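Local coordinates for Epf (Streptococcus pyogenes, PDB 4ES8), which acts as a cell-surface adhesin that binds to cells through an N-terminal domain containing a carbohydrate-binding module, at residues A[112-117]-A[209-214]; A[157-162]-A[174-179]. All blocks are in the same frame, centred on the assembly; numbering follows the deposited sequence.

Contact 1: A[112-117]-A[209-214]; sequences HDYKIT and LKIIDV
With CG of Asp213 anti to its backbone N (chi1 -169°) and the ring of Tyr114 swung beside its own N (chi1 -66°), carboxylate and phenol end up next to each other, and the imidazole of His112 reaches the same carboxylate. ND1 of His112 donates to OD2 of Asp213 at 2.6 Å in an almost straight bond, on the syn lone pair and in the ring plane, although ring and carboxylate planes stand 79° apart. A water bridges that OD2 and the Tyr114 hydroxyl, which is also hydrogen-bonded to the backbone N of Ile109. OD1 of Asp213 is held by Thr215, and NE2 of His112 by the carbonyl of Glu246. The backbones are antiparallel neighbours in a sheet of what is probably the carbohydrate-binding module: Lys115 pairs with Ile212 (N to O 2.9 Å, O to N 3.0 Å), and Thr117 with Lys210 in the same two-bond fashion. On the side of the sheet carrying Tyr114 and Ile116, CD1 of Ile211 lies 3.8 Å from CB of Tyr114 and 3.7 Å from CG1 of Ile116, with Leu188 and Met26 packing nearby. On the other side, OG1 of Thr117 meets CB of Lys210 at 3.5 Å.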
ATOM      1  N   HIS A 112      -7.422   1.778  -0.614  1.00  9.50           N
ATOM      2  CA  HIS A 112      -6.701   2.127  -1.831  1.00  7.85           C
ATOM      3  C   HIS A 112      -5.943   0.870  -2.278  1.00  9.77           C
ATOM      4  O   HIS A 112      -5.738  -0.050  -1.468  1.00 10.26           O
ATOM      5  CB  HIS A 112      -5.745   3.300  -1.566  1.00  7.88           C
ATOM      6  CG  HIS A 112      -6.322   4.662  -1.850  1.00  9.04           C
ATOM      7  ND1 HIS A 112      -5.529   5.672  -2.378  1.00  9.74           N
ATOM      8  CD2 HIS A 112      -7.574   5.147  -1.647  1.00  9.70           C
ATOM      9  CE1 HIS A 112      -6.306   6.742  -2.469  1.00  9.42           C
ATOM     10  NE2 HIS A 112      -7.548   6.484  -2.020  1.00  9.28           N
ATOM     11  N   ASP A 113      -5.551   0.830  -3.554  1.00  6.91           N
ATOM     12  CA  ASP A 113      -4.812  -0.272  -4.156  1.00  6.63           C
ATOM     13  C   ASP A 113      -3.354   0.114  -4.289  1.00  8.89           C
ATOM     14  O   ASP A 113      -3.056   1.257  -4.690  1.00  9.51           O
ATOM     15  CB  ASP A 113      -5.407  -0.606  -5.524  1.00  8.93           C
ATOM     16  CG  ASP A 113      -6.809  -1.170  -5.431  1.00 15.69           C
ATOM     17  OD1 ASP A 113      -7.043  -2.008  -4.570  1.00 16.04           O
ATOM     18  OD2 ASP A 113      -7.679  -0.718  -6.182  1.00 19.72           O
ATOM     19  N   TYR A 114      -2.442  -0.832  -3.961  1.00  7.41           N
ATOM     20  CA  TYR A 114      -1.011  -0.560  -4.004  1.00  7.47           C
ATOM     21  C   TYR A 114      -0.276  -1.627  -4.784  1.00 10.46           C
ATOM     22  O   TYR A 114      -0.757  -2.768  -4.906  1.00  9.12           O
ATOM     23  CB  TYR A 114      -0.440  -0.451  -2.581  1.00  7.78           C
ATOM     24  CG  TYR A 114      -0.998   0.750  -1.846  1.00  7.13           C
ATOM     25  CD1 TYR A 114      -0.416   2.008  -1.989  1.00  8.12           C
ATOM     26  CD2 TYR A 114      -2.160   0.649  -1.077  1.00  8.03           C
ATOM     27  CE1 TYR A 114      -0.957   3.133  -1.359  1.00  8.24           C
ATOM     28  CE2 TYR A 114      -2.714   1.769  -0.448  1.00  8.83           C
ATOM     29  CZ  TYR A 114      -2.113   3.006  -0.598  1.00 10.80           C
ATOM     30  OH  TYR A 114      -2.670   4.102   0.026  1.00 10.52           O
ATOM     31  N   LYS A 115       0.879  -1.234  -5.330  1.00  6.65           N
ATOM     32  CA  LYS A 115       1.751  -2.116  -6.099  0.50  6.55           C
ATOM     33  C   LYS A 115       3.146  -2.060  -5.510  1.00  8.58           C
ATOM     34  O   LYS A 115       3.779  -1.003  -5.563  1.00  7.09           O
ATOM     35  CB  LYS A 115       1.779  -1.711  -7.586  0.50  8.30           C
ATOM     36  CG  LYS A 115       2.770  -2.517  -8.438  0.50  8.32           C
ATOM     37  CD  LYS A 115       2.987  -1.885  -9.819  0.50  7.50           C
ATOM     38  CE  LYS A 115       3.820  -2.782 -10.713  0.50 12.12           C
ATOM     39  NZ  LYS A 115       4.034  -2.193 -12.065  0.50 19.01           N
ATOM     40  N   ILE A 116       3.605  -3.175  -4.953  1.00  7.33           N
ATOM     41  CA  ILE A 116       4.952  -3.310  -4.407  1.00  6.48           C
ATOM     42  C   ILE A 116       5.807  -3.986  -5.457  1.00  9.89           C
ATOM     43  O   ILE A 116       5.370  -4.968  -6.084  1.00  9.37           O
ATOM     44  CB  ILE A 116       4.928  -4.161  -3.114  1.00  9.03           C
ATOM     45  CG1 ILE A 116       4.243  -3.461  -1.949  1.00  8.06           C
ATOM     46  CG2 ILE A 116       6.339  -4.651  -2.728  1.00 10.54           C
ATOM     47  CD1 ILE A 116       4.017  -4.411  -0.726  1.00  9.70           C
ATOM     48  N   THR A 117       7.047  -3.493  -5.635  1.00  6.96           N
ATOM     49  CA  THR A 117       8.005  -4.135  -6.528  1.00  6.19           C
ATOM     50  C   THR A 117       9.308  -4.258  -5.785  1.00  8.82           C
ATOM     51  O   THR A 117       9.634  -3.408  -4.959  1.00  8.02           O
ATOM     52  CB  THR A 117       8.175  -3.364  -7.844  1.00 10.73           C
ATOM     53  OG1 THR A 117       8.550  -2.008  -7.576  1.00 10.38           O
ATOM     54  CG2 THR A 117       6.904  -3.385  -8.702  1.00  9.85           C
ATOM     55  N   LEU A 209      13.374  -2.131  -2.918  1.00  9.23           N
ATOM     56  CA  LEU A 209      11.955  -2.170  -2.569  0.50  9.87           C
ATOM     57  C   LEU A 209      11.271  -0.851  -2.916  1.00 13.03           C
ATOM     58  O   LEU A 209      11.804   0.229  -2.633  1.00 14.13           O
ATOM     59  CB  LEU A 209      11.805  -2.499  -1.079  0.50 10.33           C
ATOM     60  CG  LEU A 209      12.592  -3.749  -0.631  0.50 14.75           C
ATOM     61  CD1 LEU A 209      13.537  -3.448   0.515  0.50 15.17           C
ATOM     62  CD2 LEU A 209      11.693  -4.892  -0.313  0.50 17.89           C
ATOM     63  N   LYS A 210      10.099  -0.938  -3.545  1.00  8.33           N
ATOM     64  CA  LYS A 210       9.300   0.241  -3.926  1.00  7.68           C
ATOM     65  C   LYS A 210       7.837  -0.078  -3.715  1.00 10.83           C
ATOM     66  O   LYS A 210       7.455  -1.245  -3.813  1.00  9.30           O
ATOM     67  CB  LYS A 210       9.516   0.631  -5.411  1.00 10.43           C
ATOM     68  CG  LYS A 210      10.886   1.217  -5.762  1.00 15.09           C
ATOM     69  CD  LYS A 210      10.998   1.428  -7.289  1.00 15.34           C
ATOM     70  CE  LYS A 210      12.446   1.584  -7.689  1.00 29.58           C
ATOM     71  NZ  LYS A 210      12.582   2.066  -9.089  1.00 47.63           N
ATOM     72  N   ILE A 211       7.003   0.951  -3.465  1.00  6.67           N
ATOM     73  CA  ILE A 211       5.554   0.759  -3.397  1.00  6.23           C
ATOM     74  C   ILE A 211       4.899   2.021  -3.921  1.00  9.85           C
ATOM     75  O   ILE A 211       5.299   3.122  -3.536  1.00  9.01           O
ATOM     76  CB  ILE A 211       5.007   0.343  -2.011  1.00  8.52           C
ATOM     77  CG1 ILE A 211       3.479   0.114  -2.045  1.00  8.58           C
ATOM     78  CG2 ILE A 211       5.413   1.341  -0.899  1.00 10.03           C
ATOM     79  CD1 ILE A 211       2.863  -0.325  -0.684  1.00  9.88           C
ATOM     80  N   ILE A 212       3.868   1.879  -4.753  1.00  6.93           N
ATOM     81  CA  ILE A 212       3.135   3.040  -5.264  1.00  6.55           C
ATOM     82  C   ILE A 212       1.657   2.787  -5.165  1.00  9.36           C
ATOM     83  O   ILE A 212       1.213   1.626  -5.186  1.00  8.31           O
ATOM     84  CB  ILE A 212       3.510   3.393  -6.727  1.00  9.62           C
ATOM     85  CG1 ILE A 212       3.293   2.201  -7.694  1.00  9.22           C
ATOM     86  CG2 ILE A 212       4.965   3.921  -6.779  1.00  8.67           C
ATOM     87  CD1 ILE A 212       3.142   2.628  -9.176  1.00 13.15           C
ATOM     88  N   ASP A 213       0.898   3.870  -5.044  1.00  6.74           N
ATOM     89  CA  ASP A 213      -0.552   3.802  -5.066  1.00  5.83           C
ATOM     90  C   ASP A 213      -0.986   3.600  -6.523  1.00  9.95           C
ATOM     91  O   ASP A 213      -0.510   4.321  -7.402  1.00  9.88           O
ATOM     92  CB  ASP A 213      -1.104   5.100  -4.471  1.00  6.93           C
ATOM     93  CG  ASP A 213      -2.594   5.066  -4.193  1.00  7.75           C
ATOM     94  OD1 ASP A 213      -3.339   4.563  -5.038  1.00  8.38           O
ATOM     95  OD2 ASP A 213      -3.002   5.542  -3.118  1.00 10.15           O
ATOM     96  N   VAL A 214      -1.846   2.592  -6.788  1.00  7.43           N
ATOM     97  CA  VAL A 214      -2.324   2.334  -8.164  1.00  7.67           C
ATOM     98  C   VAL A 214      -3.859   2.355  -8.207  1.00  9.72           C
ATOM     99  O   VAL A 214      -4.471   1.804  -9.131  1.00 10.13           O
ATOM    100  CB  VAL A 214      -1.766   1.008  -8.726  1.00 10.54           C
ATOM    101  CG1 VAL A 214      -0.268   1.117  -8.962  1.00 10.48           C
ATOM    102  CG2 VAL A 214      -2.105  -0.174  -7.815  1.00 10.54           C
TER
HETATM  103  O   HOH W   1      -1.724   6.413  -0.918  1.00 11.36           O

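Contact 2: A[157-162]-A[174-179]; sequences VKIEGE and KTISFR. With NA (sodium ion), chain F.
Lys174 and Glu162 join the C-terminal end of 157-162 to the N-terminal end of 174-179 through a salt bridge. From CB the lysine chain bends at chi2 (-59°) and then runs extended; CD passes 3.8 Å from OE2 of Glu162, CE lies slightly closer to the same oxygen, and NZ ends 2.5 Å from OE2 of Glu162, a length too short to be taken literally. The two side chains cross at about a right angle, and NZ comes in on the syn side of OE2, 22° out of the carboxylate plane. NZ also donates to the carbonyl of Glu170 and OE1 of Glu162 pairs with Arg169, so both charges have second partners. Strands 154-159 and 172-180 are consecutive and pair as a beta-hairpin with a long connection: Lys158 and Ser177 exchange two backbone bonds, and Glu160 N reaches Thr175 O at 3.0 Å. A type II turn from Ile159 to Glu162 then leads the chain off the ladder. Side by side on one face, CG1 of Ile159 meets CG1 of Ile176 at 3.9 Å, and CG2 of Val157 meets CB of Phe178. On the opposite face a water links Lys158 O, Glu160 OE2 and Ser177 OG. The sodium ion is bound by Val157 O at 2.9 Å and by two waters, one of which also bonds Ile159 N and Glu162 O. Strand 154-159 is outermost in its sheet within the chain; strand 172-180 has strand 113-123 on its other side, and Tyr131 of strand 127-135 packs on Ile159 and Ile176.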
ATOM      1  N   VAL A 157      -4.505  -9.924  -2.042  1.00  8.09           N
ATOM      2  CA  VAL A 157      -3.039  -9.983  -2.232  1.00  8.29           C
ATOM      3  C   VAL A 157      -2.727 -10.883  -3.404  1.00 12.44           C
ATOM      4  O   VAL A 157      -3.282 -11.994  -3.506  1.00 11.56           O
ATOM      5  CB  VAL A 157      -2.310 -10.457  -0.963  1.00 10.30           C
ATOM      6  CG1 VAL A 157      -0.791 -10.506  -1.194  1.00 10.98           C
ATOM      7  CG2 VAL A 157      -2.658  -9.567   0.232  1.00  9.92           C
ATOM      8  N   LYS A 158      -1.851 -10.413  -4.305  1.00 10.07           N
ATOM      9  CA  LYS A 158      -1.505 -11.199  -5.483  1.00  9.48           C
ATOM     10  C   LYS A 158      -0.059 -10.971  -5.866  1.00 10.93           C
ATOM     11  O   LYS A 158       0.346  -9.824  -6.085  1.00 11.25           O
ATOM     12  CB  LYS A 158      -2.431 -10.849  -6.677  1.00 11.46           C
ATOM     13  CG  LYS A 158      -2.084 -11.538  -8.008  1.00 13.58           C
ATOM     14  CD  LYS A 158      -3.044 -11.124  -9.134  1.00 13.20           C
ATOM     15  CE  LYS A 158      -2.697 -11.743 -10.484  1.00 12.75           C
ATOM     16  NZ  LYS A 158      -3.681 -11.321 -11.526  1.00 14.30           N
ATOM     17  N   ILE A 159       0.696 -12.061  -6.003  1.00  8.98           N
ATOM     18  CA  ILE A 159       2.059 -12.002  -6.533  1.00  8.70           C
ATOM     19  C   ILE A 159       1.953 -12.342  -8.008  1.00 12.74           C
ATOM     20  O   ILE A 159       1.420 -13.424  -8.335  1.00 11.70           O
ATOM     21  CB  ILE A 159       3.094 -12.931  -5.847  1.00  9.92           C
ATOM     22  CG1 ILE A 159       3.053 -12.899  -4.290  1.00 10.10           C
ATOM     23  CG2 ILE A 159       4.506 -12.640  -6.394  1.00 10.84           C
ATOM     24  CD1 ILE A 159       3.704 -14.152  -3.683  1.00 12.40           C
ATOM     25  N   GLU A 160       2.453 -11.469  -8.905  1.00  8.48           N
ATOM     26  CA  GLU A 160       2.381 -11.831 -10.323  1.00  8.34           C
ATOM     27  C   GLU A 160       3.160 -13.111 -10.564  1.00 11.25           C
ATOM     28  O   GLU A 160       4.336 -13.215 -10.179  1.00  9.88           O
ATOM     29  CB  GLU A 160       2.920 -10.711 -11.248  1.00  9.90           C
ATOM     30  CG  GLU A 160       2.077  -9.448 -11.195  1.00 15.19           C
ATOM     31  CD  GLU A 160       0.650  -9.635 -11.684  1.00 17.99           C
ATOM     32  OE1 GLU A 160       0.473 -10.117 -12.828  1.00 17.12           O
ATOM     33  OE2 GLU A 160      -0.288  -9.337 -10.910  1.00 15.87           O
ATOM     34  N   GLY A 161       2.486 -14.087 -11.192  1.00  8.60           N
ATOM     35  CA  GLY A 161       3.127 -15.338 -11.605  1.00  8.84           C
ATOM     36  C   GLY A 161       3.488 -16.352 -10.538  1.00 11.18           C
ATOM     37  O   GLY A 161       4.089 -17.381 -10.856  1.00 11.91           O
ATOM     38  N   GLU A 162       3.196 -16.056  -9.262  1.00 10.61           N
ATOM     39  CA  GLU A 162       3.569 -16.946  -8.144  1.00 11.47           C
ATOM     40  C   GLU A 162       2.510 -17.036  -7.083  1.00 11.85           C
ATOM     41  O   GLU A 162       1.563 -16.239  -7.050  1.00 11.63           O
ATOM     42  CB  GLU A 162       4.836 -16.441  -7.403  1.00 13.79           C
ATOM     43  CG  GLU A 162       5.810 -15.677  -8.227  1.00 20.00           C
ATOM     44  CD  GLU A 162       7.228 -15.673  -7.724  1.00 14.19           C
ATOM     45  OE1 GLU A 162       7.467 -15.575  -6.499  1.00 10.40           O
ATOM     46  OE2 GLU A 162       8.112 -15.658  -8.600  1.00 14.41           O
ATOM     47  N   LYS A 174      10.018  -8.951  -8.710  1.00  6.28           N
ATOM     48  CA  LYS A 174       8.730  -9.389  -8.193  1.00  6.12           C
ATOM     49  C   LYS A 174       7.748  -8.231  -8.151  1.00  8.01           C
ATOM     50  O   LYS A 174       8.149  -7.072  -7.931  1.00  7.30           O
ATOM     51  CB  LYS A 174       8.906  -9.944  -6.765  1.00  7.64           C
ATOM     52  CG  LYS A 174       9.889 -11.121  -6.656  1.00  8.41           C
ATOM     53  CD  LYS A 174       9.497 -12.345  -7.519  1.00  8.87           C
ATOM     54  CE  LYS A 174      10.575 -13.390  -7.396  1.00  9.40           C
ATOM     55  NZ  LYS A 174      10.360 -14.490  -8.388  1.00  9.89           N
ATOM     56  N   THR A 175       6.464  -8.550  -8.294  1.00  6.73           N
ATOM     57  CA  THR A 175       5.383  -7.569  -8.196  1.00  7.33           C
ATOM     58  C   THR A 175       4.309  -8.141  -7.314  1.00 10.61           C
ATOM     59  O   THR A 175       3.882  -9.283  -7.532  1.00 10.51           O
ATOM     60  CB  THR A 175       4.813  -7.220  -9.585  1.00  9.51           C
ATOM     61  OG1 THR A 175       5.845  -6.738 -10.453  1.00 12.47           O
ATOM     62  CG2 THR A 175       3.663  -6.193  -9.503  1.00 13.10           C
ATOM     63  N   ILE A 176       3.862  -7.353  -6.306  1.00  6.67           N
ATOM     64  CA  ILE A 176       2.797  -7.763  -5.391  0.50  5.43           C
ATOM     65  C   ILE A 176       1.787  -6.656  -5.327  1.00 11.42           C
ATOM     66  O   ILE A 176       2.175  -5.512  -5.092  1.00 12.28           O
ATOM     67  CB  ILE A 176       3.320  -8.113  -3.977  0.50  5.89           C
ATOM     68  CG1 ILE A 176       4.380  -9.240  -4.034  0.50  4.03           C
ATOM     69  CG2 ILE A 176       2.145  -8.475  -3.027  0.50  7.34           C
ATOM     70  CD1 ILE A 176       5.087  -9.554  -2.698  0.50  3.44           C
ATOM     71  N   SER A 177       0.502  -6.971  -5.559  1.00  9.21           N
ATOM     72  CA  SER A 177      -0.524  -5.938  -5.469  0.50  8.25           C
ATOM     73  C   SER A 177      -1.490  -6.317  -4.350  1.00 11.65           C
ATOM     74  O   SER A 177      -1.631  -7.502  -4.036  1.00 11.29           O
ATOM     75  CB  SER A 177      -1.253  -5.763  -6.798  0.50 10.80           C
ATOM     76  OG  SER A 177      -1.875  -6.957  -7.241  0.50  7.47           O
ATOM     77  N   PHE A 178      -2.111  -5.312  -3.722  1.00  8.09           N
ATOM     78  CA  PHE A 178      -3.055  -5.568  -2.646  1.00  7.86           C
ATOM     79  C   PHE A 178      -3.897  -4.339  -2.427  1.00 10.60           C
ATOM     80  O   PHE A 178      -3.535  -3.242  -2.863  1.00 10.67           O
ATOM     81  CB  PHE A 178      -2.359  -5.974  -1.329  1.00  8.90           C
ATOM     82  CG  PHE A 178      -1.543  -4.876  -0.697  1.00  8.55           C
ATOM     83  CD1 PHE A 178      -0.273  -4.561  -1.179  1.00 10.23           C
ATOM     84  CD2 PHE A 178      -2.048  -4.137   0.368  1.00  9.05           C
ATOM     85  CE1 PHE A 178       0.473  -3.525  -0.604  1.00 11.39           C
ATOM     86  CE2 PHE A 178      -1.294  -3.109   0.947  1.00 10.96           C
ATOM     87  CZ  PHE A 178      -0.037  -2.816   0.460  1.00  9.66           C
ATOM     88  N   ARG A 179      -4.989  -4.526  -1.701  1.00  6.69           N
ATOM     89  CA  ARG A 179      -5.865  -3.425  -1.283  1.00  6.55           C
ATOM     90  C   ARG A 179      -5.806  -3.303   0.232  1.00 10.20           C
ATOM     91  O   ARG A 179      -5.885  -4.320   0.938  1.00 10.08           O
ATOM     92  CB  ARG A 179      -7.320  -3.702  -1.736  1.00  7.37           C
ATOM     93  CG  ARG A 179      -8.317  -2.644  -1.291  1.00 10.42           C
ATOM     94  CD  ARG A 179      -9.667  -2.822  -1.994  1.00 12.06           C
ATOM     95  NE  ARG A 179      -9.561  -2.320  -3.368  1.00 11.71           N
ATOM     96  CZ  ARG A 179     -10.547  -2.322  -4.261  1.00 22.11           C
ATOM     97  NH1 ARG A 179     -11.737  -2.823  -3.949  1.00 17.67           N
ATOM     98  NH2 ARG A 179     -10.350  -1.817  -5.471  1.00 14.79           N
TER
HETATM   99 NA    NA F 504      -3.197 -14.593  -4.801  1.00 47.83          NA
HETATM  100  O   HOH W   2       0.173  -8.256  -8.534  1.00 14.25           O
HETATM  101  O   HOH W   3      -0.399 -14.683  -5.710  1.00 19.83           O
HETATM  102  O   HOH W   4       6.199 -11.270  -9.438  1.00 12.14           O
HETATM  103  O   HOH W   5      -2.219 -15.171  -2.860  1.00 39.30           O

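Overall arrangement
Both contacts belong to one antiparallel sheet, in which strands 202-213, 113-123, 172-180 and 154-159 follow in order. Contact 1 joins the first two of these, contact 2 the last two, and their centres lie about 10 Å apart. Strands 113-123 and 172-180 tie them together: Ile116 N probably bonds Ile176 O, and Asp113 forms a salt bridge with Arg179. Contact 1 lies about 5 Å from the chain's centre, contact 2 about 12 Å (centre to centre). The buried polar cluster of contact 1 centres on a histidine-carboxylate bond. Contact 2, at the sheet's border, is more hydrated, with waters, a sodium ion and a lysine-glutamate salt bridge. Each is partly buried, with isoleucines on one face.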